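Local structure of putative membrane protein COG4129 (3KMI) at residues K133-S138 with L159-L164; S50-S55 with E76-I81; D30-P35 with N99-Q104; N39-D44 with N90-V95. The protein probably exports aromatic acids across the cell membrane, this chain being its all-helical C-terminal domain. All coordinates share one frame; numbering follows the deposited sequence. Where two conformers were deposited one is given.

Three of the four contacts adjoin one another, and all lie in one all-helical domain. Interactions 3 and 4, with centres about 13 Å apart, meet directly: Ile31 CD1 lies 4.0 Å from Tyr41 CB. Interaction 1 touches both, through Leu135 CD1 packed 3.3 Å from Gln104 NE2 of interaction 3 and through a probable hydrogen bond of 3.1 Å between Glu163 OE1 and Asn90 ND2 of interaction 4. Interaction 2 stands apart, its centre about 27 Å from that of interaction 1 and on the opposite side of the chain's centre. It uses the same helix pair as interaction 4, about 19 Å away between centres. Interactions 1, 2 and, through Tyr94, 4 touch the second subunit.

Interaction 1 of 4, residues K133-S138 with L159-L164; sequences KRLMIS and LCLTEL
Met136, a selenomethionine, reaches past Leu161 along nearly its whole length, the two side chains running antiparallel alongside one another. Its CB, at the start, lies 4.1 Å from Leu161 CD1. One bond further, CG presses against the same methyl at 3.5 Å, tighter than an ordinary carbon contact, and also meets Leu161 CB. CG sits beside the backbone N (chi1 -64°), and from there the chain runs extended through SE, which carries CE over to the backbone of the other helix. CE ends 3.3 Å from Leu161 O and 3.9 Å from Thr162 N. The contact joins helix 124-140 to helix 148-176 in an antiparallel bundle; the local axes pass 10.5 Å apart at 164°. On the other flank of Leu161, CD2 meets Leu135 CD2 at 3.7 Å, these two side chains being set roughly perpendicular. The buried leucine thus has one methyl against each of two successive residues, and it also packs on Leu108 of helix 103-117. The Thr162 side chain leaves its helix away from helix 124-140, and its OG1 is hydrogen-bonded to Tyr94 OH of the second subunit.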
loop_
_atom_site.group_PDB
_atom_site.type_symbol
_atom_site.label_atom_id
_atom_site.label_comp_id
_atom_site.label_asym_id
_atom_site.label_seq_id
_atom_site.Cartn_x
_atom_site.Cartn_y
_atom_site.Cartn_z
ATOM N N LYS A 133 3.155 9.231 13.557
ATOM C CA LYS A 133 3.736 10.453 13.033
ATOM C C LYS A 133 4.976 10.830 13.866
ATOM O O LYS A 133 5.999 11.261 13.323
ATOM C CB LYS A 133 2.699 11.582 13.009
ATOM C CG LYS A 133 3.191 12.837 12.283
ATOM C CD LYS A 133 2.277 14.022 12.515
ATOM C CE LYS A 133 2.967 15.350 12.107
ATOM N NZ LYS A 133 3.642 15.155 10.789
ATOM N N ARG A 134 4.891 10.638 15.184
ATOM C CA ARG A 134 6.031 10.884 16.049
ATOM C C ARG A 134 7.245 9.994 15.722
ATOM O O ARG A 134 8.396 10.466 15.747
ATOM C CB ARG A 134 5.620 10.801 17.524
ATOM C CG ARG A 134 4.767 11.996 17.986
ATOM C CD ARG A 134 4.812 12.157 19.537
ATOM N NE ARG A 134 4.433 10.895 20.182
ATOM C CZ ARG A 134 3.179 10.528 20.455
ATOM N NH1 ARG A 134 2.162 11.340 20.177
ATOM N NH2 ARG A 134 2.939 9.356 21.031
ATOM N N LEU A 135 6.996 8.731 15.368
ATOM C CA LEU A 135 8.072 7.817 15.005
ATOM C C LEU A 135 8.693 8.174 13.642
ATOM O O LEU A 135 9.893 8.007 13.453
ATOM C CB LEU A 135 7.572 6.366 14.995
ATOM C CG LEU A 135 8.621 5.267 14.741
ATOM C CD1 LEU A 135 9.737 5.283 15.760
ATOM C CD2 LEU A 135 7.973 3.878 14.728
HETATM N N MSE A 136 7.867 8.640 12.700
HETATM C CA MSE A 136 8.350 9.104 11.388
HETATM C C MSE A 136 9.289 10.297 11.598
HETATM O O MSE A 136 10.383 10.336 11.031
HETATM C CB MSE A 136 7.193 9.510 10.443
HETATM C CG MSE A 136 6.208 8.396 10.004
HETATM SE SE MSE A 136 5.018 8.933 8.522
HETATM C CE MSE A 136 4.156 7.179 8.137
ATOM N N ILE A 137 8.861 11.263 12.415
ATOM C CA ILE A 137 9.686 12.456 12.685
ATOM C C ILE A 137 10.996 12.060 13.369
ATOM O O ILE A 137 12.057 12.592 13.039
ATOM C CB ILE A 137 8.934 13.539 13.529
ATOM C CG1 ILE A 137 7.745 14.118 12.749
ATOM C CG2 ILE A 137 9.900 14.686 13.994
ATOM C CD1 ILE A 137 6.826 15.010 13.608
ATOM N N SER A 138 10.916 11.103 14.296
ATOM C CA SER A 138 12.081 10.667 15.070
ATOM C C SER A 138 13.065 9.903 14.201
ATOM O O SER A 138 14.269 10.106 14.312
ATOM C CB SER A 138 11.659 9.833 16.290
ATOM O OG SER A 138 12.723 9.032 16.788
ATOM N N LEU A 159 9.566 2.701 5.020
ATOM C CA LEU A 159 8.508 2.122 4.165
ATOM C C LEU A 159 7.480 1.350 4.991
ATOM O O LEU A 159 6.278 1.308 4.626
ATOM C CB LEU A 159 9.090 1.220 3.061
ATOM C CG LEU A 159 9.931 1.862 1.949
ATOM C CD1 LEU A 159 10.961 0.884 1.425
ATOM C CD2 LEU A 159 9.058 2.400 0.861
ATOM N N CYS A 160 7.961 0.726 6.069
ATOM C CA CYS A 160 7.051 0.099 7.066
ATOM C C CYS A 160 6.048 1.094 7.667
ATOM O O CYS A 160 4.862 0.787 7.770
ATOM C CB CYS A 160 7.846 -0.581 8.152
ATOM S SG CYS A 160 8.632 -2.082 7.543
ATOM N N LEU A 161 6.526 2.291 8.029
ATOM C CA LEU A 161 5.655 3.330 8.588
ATOM C C LEU A 161 4.579 3.757 7.591
ATOM O O LEU A 161 3.415 4.005 7.978
ATOM C CB LEU A 161 6.465 4.558 9.055
ATOM C CG LEU A 161 7.532 4.266 10.113
ATOM C CD1 LEU A 161 8.149 5.558 10.606
ATOM C CD2 LEU A 161 6.920 3.492 11.254
ATOM N N THR A 162 4.950 3.810 6.309
ATOM C CA THR A 162 3.977 4.113 5.265
ATOM C C THR A 162 2.850 3.101 5.258
ATOM O O THR A 162 1.677 3.473 5.230
ATOM C CB THR A 162 4.636 4.220 3.867
ATOM O OG1 THR A 162 5.563 5.318 3.884
ATOM C CG2 THR A 162 3.608 4.497 2.848
ATOM N N GLU A 163 3.200 1.830 5.281
ATOM C CA GLU A 163 2.202 0.750 5.267
ATOM C C GLU A 163 1.351 0.787 6.547
ATOM O O GLU A 163 0.115 0.677 6.500
ATOM C CB GLU A 163 2.881 -0.622 5.112
ATOM C CG GLU A 163 3.578 -0.797 3.763
ATOM C CD GLU A 163 2.627 -0.670 2.560
ATOM O OE1 GLU A 163 1.461 -1.140 2.596
ATOM O OE2 GLU A 163 3.061 -0.084 1.552
ATOM N N LEU A 164 2.005 1.030 7.676
ATOM C CA LEU A 164 1.304 1.088 8.943
ATOM C C LEU A 164 0.287 2.217 9.030
ATOM O O LEU A 164 -0.715 2.081 9.720
ATOM C CB LEU A 164 2.290 1.161 10.123
ATOM C CG LEU A 164 3.028 -0.139 10.448
ATOM C CD1 LEU A 164 4.037 0.212 11.590
ATOM C CD2 LEU A 164 2.048 -1.246 10.951
#

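Interaction 2 of 4, residues S50-S55 with E76-I81; sequences SLIDSS and EHMDII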
loop_
_atom_site.group_PDB
_atom_site.type_symbol
_atom_site.label_atom_id
_atom_site.label_comp_id
_atom_site.label_asym_id
_atom_site.label_seq_id
_atom_site.Cartn_x
_atom_site.Cartn_y
_atom_site.Cartn_z
ATOM N N SER A 50 -7.470 -18.293 3.827
ATOM C CA SER A 50 -8.519 -19.331 3.680
ATOM C C SER A 50 -9.864 -18.841 4.279
ATOM O O SER A 50 -10.946 -19.127 3.733
ATOM C CB SER A 50 -8.092 -20.656 4.300
ATOM O OG SER A 50 -6.918 -21.129 3.690
ATOM N N LEU A 51 -9.797 -18.114 5.389
ATOM C CA LEU A 51 -11.011 -17.484 5.979
ATOM C C LEU A 51 -11.607 -16.346 5.164
ATOM O O LEU A 51 -12.860 -16.131 5.144
ATOM C CB LEU A 51 -10.734 -16.962 7.410
ATOM C CG LEU A 51 -12.020 -16.559 8.178
ATOM C CD1 LEU A 51 -13.070 -17.632 8.215
ATOM C CD2 LEU A 51 -11.733 -16.103 9.623
ATOM N N ILE A 52 -10.741 -15.570 4.519
ATOM C CA ILE A 52 -11.220 -14.527 3.625
ATOM C C ILE A 52 -11.966 -15.198 2.483
ATOM O O ILE A 52 -13.069 -14.760 2.103
ATOM C CB ILE A 52 -10.030 -13.686 3.032
ATOM C CG1 ILE A 52 -9.524 -12.692 4.089
ATOM C CG2 ILE A 52 -10.482 -12.997 1.708
ATOM C CD1 ILE A 52 -8.084 -12.070 3.800
ATOM N N ASP A 53 -11.404 -16.304 1.969
ATOM C CA ASP A 53 -12.045 -16.986 0.828
ATOM C C ASP A 53 -13.356 -17.654 1.212
ATOM O O ASP A 53 -14.323 -17.573 0.471
ATOM C CB ASP A 53 -11.141 -18.054 0.196
ATOM C CG ASP A 53 -9.933 -17.453 -0.528
ATOM O OD1 ASP A 53 -9.950 -16.261 -0.922
ATOM O OD2 ASP A 53 -8.945 -18.187 -0.679
ATOM N N SER A 54 -13.368 -18.371 2.332
ATOM C CA SER A 54 -14.598 -19.022 2.742
ATOM C C SER A 54 -15.685 -17.992 3.090
ATOM O O SER A 54 -16.878 -18.206 2.805
ATOM C CB SER A 54 -14.373 -20.055 3.846
ATOM O OG SER A 54 -13.732 -19.513 4.979
ATOM N N SER A 55 -15.289 -16.873 3.683
ATOM C CA SER A 55 -16.264 -15.882 4.073
ATOM C C SER A 55 -16.903 -15.279 2.855
ATOM O O SER A 55 -18.123 -15.107 2.812
ATOM C CB SER A 55 -15.627 -14.827 4.972
ATOM O OG SER A 55 -15.149 -15.483 6.140
ATOM N N GLU A 76 -18.258 -4.992 1.581
ATOM C CA GLU A 76 -17.498 -3.790 1.873
ATOM C C GLU A 76 -16.543 -3.961 3.060
ATOM O O GLU A 76 -15.433 -3.408 3.050
ATOM C CB GLU A 76 -18.407 -2.554 2.031
ATOM C CG GLU A 76 -19.067 -2.129 0.694
ATOM C CD GLU A 76 -19.991 -0.892 0.781
ATOM O OE1 GLU A 76 -20.189 -0.334 1.884
ATOM O OE2 GLU A 76 -20.533 -0.481 -0.275
ATOM N N HIS A 77 -16.950 -4.714 4.078
ATOM C CA HIS A 77 -16.057 -4.983 5.182
ATOM C C HIS A 77 -14.934 -5.918 4.738
ATOM O O HIS A 77 -13.793 -5.771 5.195
ATOM C CB HIS A 77 -16.819 -5.572 6.389
ATOM C CG HIS A 77 -15.946 -5.846 7.564
ATOM N ND1 HIS A 77 -15.267 -7.043 7.724
ATOM C CD2 HIS A 77 -15.590 -5.064 8.612
ATOM C CE1 HIS A 77 -14.531 -6.981 8.822
ATOM N NE2 HIS A 77 -14.715 -5.795 9.383
HETATM N N MSE A 78 -15.258 -6.872 3.865
HETATM C CA MSE A 78 -14.279 -7.826 3.343
HETATM C C MSE A 78 -13.233 -7.088 2.521
HETATM O O MSE A 78 -12.066 -7.468 2.514
HETATM C CB MSE A 78 -14.954 -8.891 2.469
HETATM C CG MSE A 78 -15.842 -9.859 3.220
HETATM SE SE MSE A 78 -15.000 -10.726 4.750
HETATM C CE MSE A 78 -13.279 -11.174 3.948
ATOM N N ASP A 79 -13.650 -6.032 1.826
ATOM C CA ASP A 79 -12.670 -5.233 1.054
ATOM C C ASP A 79 -11.605 -4.602 1.965
ATOM O O ASP A 79 -10.442 -4.523 1.589
ATOM C CB ASP A 79 -13.331 -4.201 0.144
ATOM C CG ASP A 79 -14.028 -4.830 -1.031
ATOM O OD1 ASP A 79 -13.561 -5.862 -1.562
ATOM O OD2 ASP A 79 -15.043 -4.286 -1.457
ATOM N N ILE A 80 -12.006 -4.144 3.146
ATOM C CA ILE A 80 -11.061 -3.630 4.142
ATOM C C ILE A 80 -10.116 -4.742 4.641
ATOM O O ILE A 80 -8.885 -4.559 4.731
ATOM C CB ILE A 80 -11.789 -3.020 5.345
ATOM C CG1 ILE A 80 -12.731 -1.891 4.890
ATOM C CG2 ILE A 80 -10.794 -2.519 6.373
ATOM C CD1 ILE A 80 -13.721 -1.439 6.028
ATOM N N ILE A 81 -10.675 -5.900 4.933
ATOM C CA ILE A 81 -9.830 -7.030 5.365
ATOM C C ILE A 81 -8.828 -7.441 4.266
ATOM O O ILE A 81 -7.654 -7.722 4.537
ATOM C CB ILE A 81 -10.694 -8.214 5.832
ATOM C CG1 ILE A 81 -11.593 -7.781 7.005
ATOM C CG2 ILE A 81 -9.840 -9.455 6.185
ATOM C CD1 ILE A 81 -10.829 -7.484 8.321
#
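Ile52 packs against Ile81 and Met78 in a buried, apolar helix-helix contact that joins helix 41-61 to helix 68-95, two antiparallel neighbours of the helical bundle. The short segments run at 164° with axes 11.1 Å apart, and the side chains bridge them mostly with aliphatic carbons and the selenium of Met78.

Ile52 carries most of its helix's share. Its CG1, placed beside the backbone N, lies 3.9 Å from Ile81 CG2, and the CD1 beyond it stays at 4.0 Å from that same methyl. The two isoleucines therefore meet along a branch rather than end on, one side chain slanting across the other. Ile81 uses its CG2 for this, while its longer arm leads away from helix 41-61.

Met78, a selenomethionine, folds back on itself: bends at chi2 (-52°) and chi3 (-44°) bring CE to 3.9 Å from Ile52 CA, with Ile52 CG2 at 4.0 Å. This residue was modelled in two conformers, so its part in the contact is less certain than that of the isoleucines. It also touches Leu17 of helix 7-33, which places the pair against a third helix.

Nearby, Asp79 OD2 is hydrogen-bonded to Tyr60 OH of the second subunit. Ser55 turns its CB toward helix 68-95, 4.2 Å from Met78 SE, a contact as uncertain as the others of that residue. Its hydroxyl goes back into its own helix: OG donates to Leu51 O at 2.6 Å, and that carbonyl oxygen also accepts from Ser55 N.

Interaction 3 of 4, residues D30-P35 with N99-Q104; sequences DIIVNP and NSTPPQ
Thr101 points its side chain at the backbone of Ile32 and Val33 on helix 7-33, reaching it from the loop that leads into helix 103-117. This is loop-to-helix packing within the helical bundle, with Pro102, the next residue, at the N-cap of helix 103-117.

The branches of Thr101 straddle the backbone oxygen of Ile32. With chi1 at -47°, OG1 lies beside the threonine's own backbone N and CG2 anti to it, and both arms come close to the carbonyl: OG1 is 3.0 Å from Ile32 O and CG2 is 3.4 Å from it. The hydroxyl probably donates to this oxygen, but the bond is not settled, because another acceptor competes for the same proton.

The isoleucine side chain does not face the threonine squarely. Its CG2 stays 4.2 Å from Thr101 CG2, a loose methyl-to-methyl approach, while the end of the chain leads away; the residue also packs on Val95 of helix 68-95 and on Ala105 and Ile112 of helix 103-117. Val33 turns its side chain away and offers its backbone instead, with CA 4.2 Å from Thr101 CG2. Pro35 points toward the loop, its CD 4.5 Å from Thr101 OG1 and thus at the margin of the contact. Within segment 30-35 a backbone hydrogen bond runs from Asn34 N to Asp30 O, 2.9 Å long.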
loop_
_atom_site.group_PDB
_atom_site.type_symbol
_atom_site.label_atom_id
_atom_site.label_comp_id
_atom_site.label_asym_id
_atom_site.label_seq_id
_atom_site.Cartn_x
_atom_site.Cartn_y
_atom_site.Cartn_z
ATOM N N ASP A 30 7.438 -9.753 15.427
ATOM C CA ASP A 30 8.399 -10.743 15.970
ATOM C C ASP A 30 9.549 -11.016 15.011
ATOM O O ASP A 30 10.669 -11.352 15.425
ATOM C CB ASP A 30 7.700 -12.084 16.248
ATOM C CG ASP A 30 6.703 -12.010 17.401
ATOM O OD1 ASP A 30 6.857 -11.129 18.264
ATOM O OD2 ASP A 30 5.754 -12.837 17.440
ATOM N N ILE A 31 9.264 -10.939 13.715
ATOM C CA ILE A 31 10.288 -11.172 12.698
ATOM C C ILE A 31 11.351 -10.058 12.725
ATOM O O ILE A 31 12.563 -10.329 12.601
ATOM C CB ILE A 31 9.684 -11.357 11.298
ATOM C CG1 ILE A 31 9.032 -12.756 11.209
ATOM C CG2 ILE A 31 10.801 -11.198 10.240
ATOM C CD1 ILE A 31 7.976 -12.927 10.141
ATOM N N ILE A 32 10.912 -8.814 12.949
ATOM C CA ILE A 32 11.867 -7.694 13.069
ATOM C C ILE A 32 12.952 -7.997 14.108
ATOM O O ILE A 32 14.143 -7.750 13.861
ATOM C CB ILE A 32 11.156 -6.343 13.374
ATOM C CG1 ILE A 32 10.203 -6.009 12.244
ATOM C CG2 ILE A 32 12.164 -5.196 13.660
ATOM C CD1 ILE A 32 9.152 -4.941 12.577
ATOM N N VAL A 33 12.534 -8.549 15.251
ATOM C CA VAL A 33 13.434 -8.800 16.387
ATOM C C VAL A 33 14.163 -10.136 16.268
ATOM O O VAL A 33 15.305 -10.232 16.668
ATOM C CB VAL A 33 12.702 -8.750 17.753
ATOM C CG1 VAL A 33 13.657 -9.084 18.891
ATOM C CG2 VAL A 33 12.130 -7.397 17.986
ATOM N N ASN A 34 13.514 -11.153 15.713
ATOM C CA ASN A 34 14.173 -12.460 15.450
ATOM C C ASN A 34 14.068 -12.910 14.001
ATOM O O ASN A 34 13.277 -13.797 13.707
ATOM C CB ASN A 34 13.541 -13.549 16.310
ATOM C CG ASN A 34 13.628 -13.257 17.772
ATOM O OD1 ASN A 34 14.667 -13.475 18.404
ATOM N ND2 ASN A 34 12.528 -12.784 18.337
ATOM N N PRO A 35 14.858 -12.312 13.083
ATOM C CA PRO A 35 14.672 -12.631 11.657
ATOM C C PRO A 35 14.745 -14.128 11.312
ATOM O O PRO A 35 14.037 -14.596 10.411
ATOM C CB PRO A 35 15.826 -11.879 10.961
ATOM C CG PRO A 35 16.683 -11.308 12.049
ATOM C CD PRO A 35 15.833 -11.226 13.277
ATOM N N ASN A 99 18.636 -6.139 7.501
ATOM C CA ASN A 99 19.997 -6.699 7.692
ATOM C C ASN A 99 20.451 -6.689 9.161
ATOM O O ASN A 99 21.459 -7.324 9.514
ATOM C CB ASN A 99 21.046 -5.854 6.932
ATOM C CG ASN A 99 20.902 -5.904 5.432
ATOM O OD1 ASN A 99 19.900 -5.458 4.871
ATOM N ND2 ASN A 99 21.939 -6.405 4.757
ATOM N N SER A 100 19.734 -5.948 10.005
ATOM C CA SER A 100 20.211 -5.582 11.355
ATOM C C SER A 100 18.916 -5.252 12.134
ATOM O O SER A 100 17.890 -4.984 11.507
ATOM C CB SER A 100 21.081 -4.329 11.208
ATOM O OG SER A 100 21.726 -3.940 12.406
ATOM N N THR A 101 18.954 -5.248 13.459
ATOM C CA THR A 101 17.818 -4.754 14.237
ATOM C C THR A 101 18.276 -3.591 15.108
ATOM O O THR A 101 18.507 -3.788 16.306
ATOM C CB THR A 101 17.212 -5.855 15.144
ATOM O OG1 THR A 101 17.037 -7.048 14.382
ATOM C CG2 THR A 101 15.845 -5.431 15.714
ATOM N N PRO A 102 18.437 -2.374 14.524
ATOM C CA PRO A 102 18.878 -1.231 15.374
ATOM C C PRO A 102 17.775 -0.769 16.383
ATOM O O PRO A 102 16.668 -1.265 16.316
ATOM C CB PRO A 102 19.174 -0.142 14.344
ATOM C CG PRO A 102 18.273 -0.465 13.205
ATOM C CD PRO A 102 18.321 -1.971 13.112
ATOM N N PRO A 103 18.089 0.154 17.318
ATOM C CA PRO A 103 17.102 0.552 18.303
ATOM C C PRO A 103 15.795 1.003 17.694
ATOM O O PRO A 103 14.763 0.642 18.211
ATOM C CB PRO A 103 17.791 1.723 19.018
ATOM C CG PRO A 103 19.182 1.348 18.984
ATOM C CD PRO A 103 19.400 0.757 17.625
ATOM N N GLN A 104 15.834 1.755 16.596
ATOM C CA GLN A 104 14.589 2.212 15.940
ATOM C C GLN A 104 13.724 1.065 15.384
ATOM O O GLN A 104 12.505 1.172 15.356
ATOM C CB GLN A 104 14.894 3.234 14.844
ATOM C CG GLN A 104 15.326 4.625 15.341
ATOM C CD GLN A 104 14.310 5.279 16.290
ATOM O OE1 GLN A 104 14.668 5.747 17.379
ATOM N NE2 GLN A 104 13.048 5.311 15.884
#

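Interaction 4 of 4, residues N39-D44 with N90-V95; sequences NGYSRD and NLYSYV
Tyr41 and Tyr92 form an offset stack, their rings nearly parallel at 7° with centroids 3.9 Å apart. Each ring sets an edge atom over the middle of the other: Tyr92 CD1 lies 3.4 Å above the plane of Tyr41, and Tyr41 CE2 lies 3.5 Å above that of Tyr92. In both residues CG is anti to the backbone N (chi1 174° and 176°), which swings the two rings out into the space between their helices. The overlap runs past the ring, so that Tyr41 OH comes to rest 3.3 Å from Tyr92 CB.

Polar links lie at the margin. A water bridges the two segments, 2.7 Å from Ser42 OG and 3.2 Å from Tyr92 OH, and so gives the second phenol a tie to the opposite helix. Within segment 39-44, Asn39 OD1 accepts a weak bond from Tyr41 N at 3.0 Å, an Asx turn just where helix 41-61 begins, and Asp44 N closes the first turn on Gly40 O.

Packing extends to helix 7-33, where Val24 touches Tyr41 and Ile31 touches Tyr92. The stacked tyrosines thus join the start of helix 41-61 to the last turns of helix 68-95, an aromatic interhelical contact within an antiparallel helical bundle.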
loop_
_atom_site.group_PDB
_atom_site.type_symbol
_atom_site.label_atom_id
_atom_site.label_comp_id
_atom_site.label_asym_id
_atom_site.label_seq_id
_atom_site.Cartn_x
_atom_site.Cartn_y
_atom_site.Cartn_z
ATOM N N ASN A 39 9.051 -19.173 12.376
ATOM C CA ASN A 39 7.924 -18.390 12.804
ATOM C C ASN A 39 6.613 -18.799 12.100
ATOM O O ASN A 39 6.626 -19.611 11.168
ATOM C CB ASN A 39 8.266 -16.912 12.649
ATOM C CG ASN A 39 7.525 -16.252 11.514
ATOM O OD1 ASN A 39 6.613 -15.454 11.760
ATOM N ND2 ASN A 39 7.892 -16.578 10.265
ATOM N N GLY A 40 5.494 -18.261 12.582
ATOM C CA GLY A 40 4.176 -18.673 12.124
ATOM C C GLY A 40 3.551 -17.809 11.045
ATOM O O GLY A 40 2.410 -18.054 10.672
ATOM N N TYR A 41 4.295 -16.838 10.522
ATOM C CA TYR A 41 3.791 -15.938 9.477
ATOM C C TYR A 41 3.101 -16.704 8.359
ATOM O O TYR A 41 1.955 -16.368 7.980
ATOM C CB TYR A 41 4.895 -15.060 8.864
ATOM C CG TYR A 41 4.384 -14.248 7.692
ATOM C CD1 TYR A 41 3.743 -12.995 7.889
ATOM C CD2 TYR A 41 4.554 -14.695 6.391
ATOM C CE1 TYR A 41 3.263 -12.253 6.820
ATOM C CE2 TYR A 41 4.071 -13.940 5.307
ATOM C CZ TYR A 41 3.440 -12.731 5.528
ATOM O OH TYR A 41 2.993 -12.020 4.429
ATOM N N SER A 42 3.756 -17.746 7.856
ATOM C CA SER A 42 3.253 -18.430 6.677
ATOM C C SER A 42 1.946 -19.138 6.951
ATOM O O SER A 42 0.959 -18.991 6.211
ATOM C CB SER A 42 4.271 -19.443 6.166
ATOM O OG SER A 42 5.241 -18.754 5.406
ATOM N N ARG A 43 1.970 -19.942 8.008
ATOM C CA ARG A 43 0.792 -20.654 8.462
ATOM C C ARG A 43 -0.330 -19.682 8.761
ATOM O O ARG A 43 -1.474 -19.907 8.368
ATOM C CB ARG A 43 1.134 -21.494 9.712
ATOM C CG ARG A 43 -0.054 -22.215 10.351
ATOM C CD ARG A 43 -0.764 -23.120 9.343
ATOM N NE ARG A 43 0.104 -24.179 8.818
ATOM C CZ ARG A 43 0.147 -24.565 7.541
ATOM N NH1 ARG A 43 -0.616 -23.968 6.620
ATOM N NH2 ARG A 43 0.970 -25.543 7.183
ATOM N N ASP A 44 -0.003 -18.576 9.417
ATOM C CA ASP A 44 -1.052 -17.646 9.862
ATOM C C ASP A 44 -1.672 -16.852 8.724
ATOM O O ASP A 44 -2.874 -16.558 8.733
ATOM C CB ASP A 44 -0.507 -16.700 10.920
ATOM C CG ASP A 44 -0.166 -17.418 12.248
ATOM O OD1 ASP A 44 -0.725 -18.510 12.519
ATOM O OD2 ASP A 44 0.655 -16.866 13.025
ATOM N N ASN A 90 2.884 -6.636 2.217
ATOM C CA ASN A 90 3.857 -5.566 1.978
ATOM C C ASN A 90 4.849 -5.403 3.149
ATOM O O ASN A 90 6.050 -5.273 2.925
ATOM C CB ASN A 90 3.167 -4.234 1.698
ATOM C CG ASN A 90 2.286 -4.261 0.461
ATOM O OD1 ASN A 90 2.374 -5.176 -0.381
ATOM N ND2 ASN A 90 1.442 -3.242 0.332
ATOM N N LEU A 91 4.334 -5.384 4.376
ATOM C CA LEU A 91 5.200 -5.299 5.550
ATOM C C LEU A 91 6.162 -6.475 5.577
ATOM O O LEU A 91 7.368 -6.272 5.677
ATOM C CB LEU A 91 4.368 -5.247 6.822
ATOM C CG LEU A 91 3.627 -3.914 6.967
ATOM C CD1 LEU A 91 2.468 -4.077 7.932
ATOM C CD2 LEU A 91 4.571 -2.816 7.425
ATOM N N TYR A 92 5.628 -7.694 5.456
ATOM C CA TYR A 92 6.475 -8.899 5.465
ATOM C C TYR A 92 7.630 -8.798 4.470
ATOM O O TYR A 92 8.784 -9.108 4.832
ATOM C CB TYR A 92 5.658 -10.172 5.180
ATOM C CG TYR A 92 6.537 -11.430 5.098
ATOM C CD1 TYR A 92 6.990 -12.059 6.263
ATOM C CD2 TYR A 92 6.891 -11.985 3.871
ATOM C CE1 TYR A 92 7.788 -13.241 6.205
ATOM C CE2 TYR A 92 7.691 -13.157 3.803
ATOM C CZ TYR A 92 8.132 -13.759 4.978
ATOM O OH TYR A 92 8.904 -14.884 4.945
ATOM N N SER A 93 7.337 -8.422 3.223
ATOM C CA SER A 93 8.382 -8.245 2.214
ATOM C C SER A 93 9.451 -7.286 2.744
ATOM O O SER A 93 10.651 -7.592 2.685
ATOM C CB SER A 93 7.780 -7.752 0.889
ATOM O OG SER A 93 8.767 -7.554 -0.096
ATOM N N TYR A 94 9.022 -6.150 3.303
ATOM C CA TYR A 94 9.978 -5.152 3.778
ATOM C C TYR A 94 10.812 -5.680 4.953
ATOM O O TYR A 94 12.031 -5.607 4.925
ATOM C CB TYR A 94 9.269 -3.867 4.230
ATOM C CG TYR A 94 8.649 -3.058 3.098
ATOM C CD1 TYR A 94 9.216 -3.027 1.831
ATOM C CD2 TYR A 94 7.507 -2.300 3.335
ATOM C CE1 TYR A 94 8.637 -2.251 0.805
ATOM C CE2 TYR A 94 6.908 -1.545 2.342
ATOM C CZ TYR A 94 7.482 -1.505 1.087
ATOM O OH TYR A 94 6.874 -0.721 0.133
ATOM N N VAL A 95 10.163 -6.232 5.974
ATOM C CA VAL A 95 10.902 -6.663 7.173
ATOM C C VAL A 95 11.818 -7.832 6.854
ATOM O O VAL A 95 12.887 -7.949 7.447
ATOM C CB VAL A 95 9.968 -7.005 8.361
ATOM C CG1 VAL A 95 9.203 -5.744 8.806
ATOM C CG2 VAL A 95 9.009 -8.101 7.965
HETATM O O HOH W 1 6.547 -16.836 4.117
#